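Local coordinates for protein TRAP dicarboxylate transporter-DctP subunit (Desulfovibrio desulfuricans subsp. desulfuricans, PDB 4NHB) that binds sn-glycerol-3-phosphate and, as a periplasmic solute-binding protein of the TRAP family, probably delivers it to the membrane part of the transporter, at residues Thr108-Asp113 with His301-Gly306; His152-Lys157 with Leu219-Ile224. All blocks are in the same frame, centred on the assembly; numbering follows the deposited sequence.

Interaction 1: residues Thr108-Asp113 with His301-Gly306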
loop_
_atom_site.group_PDB
_atom_site.type_symbol
_atom_site.label_atom_id
_atom_site.label_comp_id
_atom_site.label_asym_id
_atom_site.label_seq_id
_atom_site.Cartn_x
_atom_site.Cartn_y
_atom_site.Cartn_z
ATOM N N THR A 108 -6.772 6.076 4.732
ATOM C CA THR A 108 -8.089 6.679 5.036
ATOM C C THR A 108 -8.808 7.000 3.755
ATOM O O THR A 108 -8.289 7.746 2.902
ATOM C CB THR A 108 -7.910 7.995 5.847
ATOM O OG1 THR A 108 -7.256 7.715 7.077
ATOM C CG2 THR A 108 -9.242 8.700 6.126
ATOM N N PRO A 109 -9.997 6.400 3.557
ATOM C CA PRO A 109 -10.664 6.674 2.289
ATOM C C PRO A 109 -11.028 8.147 2.155
ATOM O O PRO A 109 -11.361 8.773 3.145
ATOM C CB PRO A 109 -11.911 5.791 2.354
ATOM C CG PRO A 109 -11.528 4.657 3.267
ATOM C CD PRO A 109 -10.619 5.278 4.282
ATOM N N MET A 110 -10.929 8.686 0.955
ATOM C CA MET A 110 -11.367 10.061 0.699
ATOM C C MET A 110 -10.579 11.107 1.464
ATOM O O MET A 110 -11.103 12.181 1.752
ATOM C CB MET A 110 -12.837 10.219 1.109
ATOM C CG MET A 110 -13.747 9.189 0.533
ATOM S SD MET A 110 -13.582 9.152 -1.248
ATOM C CE MET A 110 -13.480 10.897 -1.665
ATOM N N LEU A 111 -9.350 10.814 1.842
ATOM C CA LEU A 111 -8.648 11.775 2.698
ATOM C C LEU A 111 -7.772 12.761 1.912
ATOM O O LEU A 111 -7.688 13.946 2.270
ATOM C CB LEU A 111 -7.827 11.057 3.744
ATOM C CG LEU A 111 -7.098 12.031 4.684
ATOM C CD1 LEU A 111 -8.064 12.919 5.484
ATOM C CD2 LEU A 111 -6.175 11.276 5.608
ATOM N N PHE A 112 -7.117 12.273 0.856
ATOM C CA PHE A 112 -6.185 13.087 0.080
ATOM C C PHE A 112 -6.713 13.492 -1.280
ATOM O O PHE A 112 -7.281 12.691 -1.992
ATOM C CB PHE A 112 -4.855 12.341 -0.094
ATOM C CG PHE A 112 -4.227 11.960 1.212
ATOM C CD1 PHE A 112 -3.842 12.956 2.122
ATOM C CD2 PHE A 112 -4.072 10.630 1.564
ATOM C CE1 PHE A 112 -3.284 12.636 3.348
ATOM C CE2 PHE A 112 -3.504 10.296 2.795
ATOM C CZ PHE A 112 -3.113 11.309 3.688
ATOM N N ASP A 113 -6.415 14.721 -1.671
ATOM C CA ASP A 113 -6.990 15.328 -2.853
ATOM C C ASP A 113 -6.239 14.789 -4.094
ATOM O O ASP A 113 -6.811 14.661 -5.178
ATOM C CB ASP A 113 -6.836 16.846 -2.790
ATOM C CG ASP A 113 -7.732 17.508 -1.755
ATOM O OD1 ASP A 113 -8.761 16.933 -1.386
ATOM O OD2 ASP A 113 -7.410 18.633 -1.332
ATOM N N HIS A 301 -22.276 8.212 -3.927
ATOM C CA HIS A 301 -22.483 7.006 -3.148
ATOM C C HIS A 301 -21.160 6.519 -2.534
ATOM O O HIS A 301 -21.123 6.048 -1.397
ATOM C CB HIS A 301 -23.074 5.945 -4.078
ATOM C CG HIS A 301 -23.197 4.596 -3.451
ATOM N ND1 HIS A 301 -24.058 4.344 -2.409
ATOM C CD2 HIS A 301 -22.557 3.431 -3.706
ATOM C CE1 HIS A 301 -23.950 3.077 -2.049
ATOM N NE2 HIS A 301 -23.043 2.501 -2.818
ATOM N N LEU A 302 -20.079 6.648 -3.303
ATOM C CA LEU A 302 -18.739 6.262 -2.844
ATOM C C LEU A 302 -18.184 7.281 -1.828
ATOM O O LEU A 302 -17.635 6.910 -0.794
ATOM C CB LEU A 302 -17.792 6.149 -4.036
ATOM C CG LEU A 302 -18.072 4.963 -4.977
ATOM C CD1 LEU A 302 -17.457 5.195 -6.344
ATOM C CD2 LEU A 302 -17.559 3.678 -4.383
ATOM N N VAL A 303 -18.328 8.563 -2.117
ATOM C CA VAL A 303 -17.858 9.555 -1.159
ATOM C C VAL A 303 -18.523 9.316 0.195
ATOM O O VAL A 303 -17.826 9.188 1.215
ATOM C CB VAL A 303 -18.112 10.988 -1.628
ATOM C CG1 VAL A 303 -17.457 11.965 -0.676
ATOM C CG2 VAL A 303 -17.562 11.200 -3.004
ATOM N N ASN A 304 -19.862 9.240 0.216
ATOM C CA ASN A 304 -20.578 9.040 1.483
ATOM C C ASN A 304 -20.140 7.771 2.172
ATOM O O ASN A 304 -19.886 7.753 3.376
ATOM C CB ASN A 304 -22.087 9.007 1.255
ATOM C CG ASN A 304 -22.578 10.245 0.581
ATOM O OD1 ASN A 304 -21.897 11.278 0.588
ATOM N ND2 ASN A 304 -23.756 10.167 -0.017
ATOM N N ALA A 305 -20.042 6.696 1.388
ATOM C CA ALA A 305 -19.539 5.441 1.904
ATOM C C ALA A 305 -18.191 5.663 2.581
ATOM O O ALA A 305 -17.966 5.204 3.694
ATOM C CB ALA A 305 -19.423 4.418 0.776
ATOM N N GLY A 306 -17.310 6.380 1.889
ATOM C CA GLY A 306 -15.992 6.706 2.400
ATOM C C GLY A 306 -16.004 7.481 3.696
ATOM O O GLY A 306 -15.264 7.144 4.616
#
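With chi1 at -51°, M110 sets CG anti to its own carbonyl carbon and beside its backbone N, and the chain bends again at chi2 and chi3, folding the thioether into a compact hook against helix 296-308, where it meets V303 and G306. The residue sits in a type II beta turn from T108 to L111, and its positive phi of 64° is characteristic of the third position of such a turn; the closing bond from L111 N to T108 O is weak at 3.4 Å. Two levels of the hook touch the helix. Near its root, CG of M110 lies 3.8 Å from CA of G306 and 4.1 Å from the carbonyl O of V303, so the methylene rests on helix backbone. At its far end, CE of M110 meets CG1 of V303 at 4.2 Å, an apolar contact one helical turn before G306. G306, a glycine, offers a bare CA here, and CG of M110 rests directly on it. P109, the second residue of the turn, approaches the same glycine, and its CA comes within 5.3 Å of CA of G306, the nearest backbone approach of the two segments. The contact is thus van der Waals in character and small, burying 173 Å² over both sides. A polar link lies just beyond it: P109 O is hydrogen-bonded to W310 NE1. In this solute-binding fold the turn directly follows E107, a residue of the sn-glycerol-3-phosphate site, although the P109 side chain remains about 11 Å from the ligand. From the loop side, P109 meets the helix through its ring carbon CB, 4.2 Å from CA of G306.

Interaction 2: residues His152-Lys157 with Leu219-Ile224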
loop_
_atom_site.group_PDB
_atom_site.type_symbol
_atom_site.label_atom_id
_atom_site.label_comp_id
_atom_site.label_asym_id
_atom_site.label_seq_id
_atom_site.Cartn_x
_atom_site.Cartn_y
_atom_site.Cartn_z
ATOM N N HIS A 152 -8.779 1.869 -8.288
ATOM C CA HIS A 152 -9.840 1.988 -9.285
ATOM C C HIS A 152 -10.511 0.626 -9.450
ATOM O O HIS A 152 -9.846 -0.417 -9.301
ATOM C CB HIS A 152 -9.243 2.434 -10.620
ATOM C CG HIS A 152 -8.473 3.708 -10.513
ATOM N ND1 HIS A 152 -9.033 4.852 -9.994
ATOM C CD2 HIS A 152 -7.185 4.015 -10.804
ATOM C CE1 HIS A 152 -8.137 5.823 -10.007
ATOM N NE2 HIS A 152 -6.999 5.338 -10.481
ATOM N N PHE A 153 -11.804 0.633 -9.759
ATOM C CA PHE A 153 -12.540 -0.624 -9.924
ATOM C C PHE A 153 -12.169 -1.328 -11.215
ATOM O O PHE A 153 -11.903 -0.688 -12.225
ATOM C CB PHE A 153 -14.057 -0.388 -9.863
ATOM C CG PHE A 153 -14.523 0.000 -8.516
ATOM C CD1 PHE A 153 -14.680 -0.948 -7.542
ATOM C CD2 PHE A 153 -14.755 1.333 -8.205
ATOM C CE1 PHE A 153 -15.084 -0.601 -6.269
ATOM C CE2 PHE A 153 -15.144 1.694 -6.948
ATOM C CZ PHE A 153 -15.321 0.720 -5.974
ATOM N N TYR A 154 -12.112 -2.657 -11.151
ATOM C CA TYR A 154 -12.031 -3.493 -12.330
ATOM C C TYR A 154 -13.170 -4.541 -12.236
ATOM O O TYR A 154 -13.453 -5.040 -11.147
ATOM C CB TYR A 154 -10.660 -4.191 -12.444
ATOM C CG TYR A 154 -10.266 -5.038 -11.243
ATOM C CD1 TYR A 154 -10.629 -6.372 -11.172
ATOM C CD2 TYR A 154 -9.521 -4.502 -10.171
ATOM C CE1 TYR A 154 -10.297 -7.134 -10.114
ATOM C CE2 TYR A 154 -9.178 -5.269 -9.113
ATOM C CZ TYR A 154 -9.570 -6.597 -9.071
ATOM O OH TYR A 154 -9.242 -7.427 -8.027
ATOM N N SER A 155 -13.815 -4.854 -13.366
ATOM C CA SER A 155 -14.932 -5.803 -13.375
ATOM C C SER A 155 -15.248 -6.338 -14.771
ATOM O O SER A 155 -14.820 -5.783 -15.784
ATOM C CB SER A 155 -16.185 -5.138 -12.837
ATOM O OG SER A 155 -16.370 -3.904 -13.484
ATOM N N LYS A 156 -16.047 -7.394 -14.820
ATOM C CA LYS A 156 -16.454 -7.962 -16.109
ATOM C C LYS A 156 -17.415 -7.039 -16.859
ATOM O O LYS A 156 -17.328 -6.921 -18.071
ATOM C CB LYS A 156 -17.027 -9.370 -15.921
ATOM C CG LYS A 156 -15.962 -10.323 -15.415
ATOM C CD LYS A 156 -16.394 -11.767 -15.360
ATOM C CE LYS A 156 -15.212 -12.646 -14.967
ATOM N NZ LYS A 156 -15.614 -14.038 -14.614
ATOM N N LYS A 157 -18.294 -6.368 -16.125
ATOM C CA LYS A 157 -19.226 -5.408 -16.719
ATOM C C LYS A 157 -19.154 -4.102 -15.930
ATOM O O LYS A 157 -19.040 -4.146 -14.708
ATOM C CB LYS A 157 -20.645 -5.959 -16.675
ATOM C CG LYS A 157 -20.712 -7.421 -17.097
ATOM C CD LYS A 157 -22.042 -7.807 -17.709
ATOM C CE LYS A 157 -22.980 -8.431 -16.689
ATOM N NZ LYS A 157 -24.206 -8.939 -17.369
ATOM N N LEU A 219 -0.913 -7.524 -13.319
ATOM C CA LEU A 219 -1.546 -8.841 -13.366
ATOM C C LEU A 219 -2.390 -9.053 -14.619
ATOM O O LEU A 219 -3.044 -10.088 -14.782
ATOM C CB LEU A 219 -2.395 -9.072 -12.112
ATOM C CG LEU A 219 -1.661 -9.575 -10.843
ATOM C CD1 LEU A 219 -0.542 -8.607 -10.393
ATOM C CD2 LEU A 219 -2.678 -9.775 -9.728
ATOM N N LYS A 220 -2.348 -8.069 -15.503
ATOM C CA LYS A 220 -3.119 -8.080 -16.739
ATOM C C LYS A 220 -4.589 -8.409 -16.462
ATOM O O LYS A 220 -5.209 -9.227 -17.137
ATOM C CB LYS A 220 -2.503 -9.052 -17.745
ATOM C CG LYS A 220 -1.061 -8.687 -18.130
ATOM C CD LYS A 220 -0.504 -9.610 -19.200
ATOM C CE LYS A 220 0.969 -9.331 -19.463
ATOM N NZ LYS A 220 1.830 -9.561 -18.260
ATOM N N MET A 221 -5.138 -7.734 -15.468
ATOM C CA MET A 221 -6.506 -7.970 -15.027
ATOM C C MET A 221 -7.510 -7.643 -16.130
ATOM O O MET A 221 -8.581 -8.267 -16.215
ATOM C CB MET A 221 -6.801 -7.136 -13.796
ATOM C CG MET A 221 -5.922 -7.472 -12.536
ATOM S SD MET A 221 -6.686 -6.698 -11.085
ATOM C CE MET A 221 -5.448 -6.879 -9.756
ATOM N N TYR A 222 -7.149 -6.681 -16.977
ATOM C CA TYR A 222 -8.061 -6.148 -18.011
ATOM C C TYR A 222 -8.366 -7.174 -19.105
ATOM O O TYR A 222 -9.346 -7.030 -19.809
ATOM C CB TYR A 222 -7.506 -4.852 -18.623
ATOM C CG TYR A 222 -6.094 -4.981 -19.125
ATOM C CD1 TYR A 222 -5.842 -5.503 -20.389
ATOM C CD2 TYR A 222 -5.009 -4.584 -18.344
ATOM C CE1 TYR A 222 -4.574 -5.639 -20.859
ATOM C CE2 TYR A 222 -3.728 -4.716 -18.813
ATOM C CZ TYR A 222 -3.515 -5.250 -20.082
ATOM O OH TYR A 222 -2.243 -5.403 -20.591
ATOM N N GLU A 223 -7.561 -8.231 -19.186
ATOM C CA GLU A 223 -7.825 -9.371 -20.061
ATOM C C GLU A 223 -9.031 -10.217 -19.626
ATOM O O GLU A 223 -9.572 -10.983 -20.417
ATOM C CB GLU A 223 -6.596 -10.289 -20.114
ATOM C CG GLU A 223 -5.478 -9.766 -21.016
ATOM C CD GLU A 223 -4.248 -10.648 -21.017
ATOM O OE1 GLU A 223 -4.193 -11.646 -20.256
ATOM O OE2 GLU A 223 -3.314 -10.325 -21.781
ATOM N N ILE A 224 -9.406 -10.113 -18.358
ATOM C CA ILE A 224 -10.493 -10.908 -17.784
ATOM C C ILE A 224 -11.624 -9.995 -17.317
ATOM O O ILE A 224 -12.802 -10.292 -17.498
ATOM C CB ILE A 224 -9.949 -11.785 -16.614
ATOM C CG1 ILE A 224 -8.983 -12.820 -17.175
ATOM C CG2 ILE A 224 -11.057 -12.478 -15.871
ATOM C CD1 ILE A 224 -8.132 -13.493 -16.133
#
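Y154 presents one face of its phenol ring to the sulfur of M221, which lies over the ring centre. SD of M221 is 3.5 Å from the centroid of the Y154 ring and only 12° off the ring normal, the geometry of a face-on Met-aromatic contact. The closest ring atoms, CE2 and CZ of Y154, are each 3.5 Å from SD of M221, while CE of M221 ends 4.1 Å from CE2 of Y154, on the hydroxyl side of the centre. Two conformations produce this overlap: M221 is extended beyond CG and reaches straight out of its 3-10 turn, whereas chi1 of 56°, with CG between backbone N and carbonyl carbon, turns the Y154 ring toward 219-224 so that its face meets the sulfur. Y154 belongs to strand 146-155, which runs antiparallel to strand 208-212 in the mixed sheet of this periplasmic binding fold; M221 follows helix 213-218 and the Schellman motif at K220 that ends it. I216 of that helix touches both Y154 and M221. The Y154 side chain comes within about 4 Å of that of R171, which binds sn-glycerol-3-phosphate, consistent with a second-shell position beside the pocket. Just past the end of the strand, CG of K156 is 3.8 Å from the carbonyl O of I224, and CE of K156 approaches CG2 of I224 at 4.3 Å.

How the interactions relate
Interaction 1 and interaction 2 have centres 22 Å apart, yet their segments touch, where CD2 of L302, on helix 296-308, lies 4.0 Å from CZ of F153, on strand 146-155. Along the chain the order is 108-113, 152-157, 219-224, 301-306, so both segments of interaction 2 fall between those of interaction 1. All four lie within the family 7 solute-binding range. H233 joins them a second time: its backbone pairs with M110, and its ring stacks on that of F153. E107 immediately precedes segment 108-113 and R151 precedes 152-157, and both bind sn-glycerol-3-phosphate, so each contact has one segment that directly follows a binding residue in sequence.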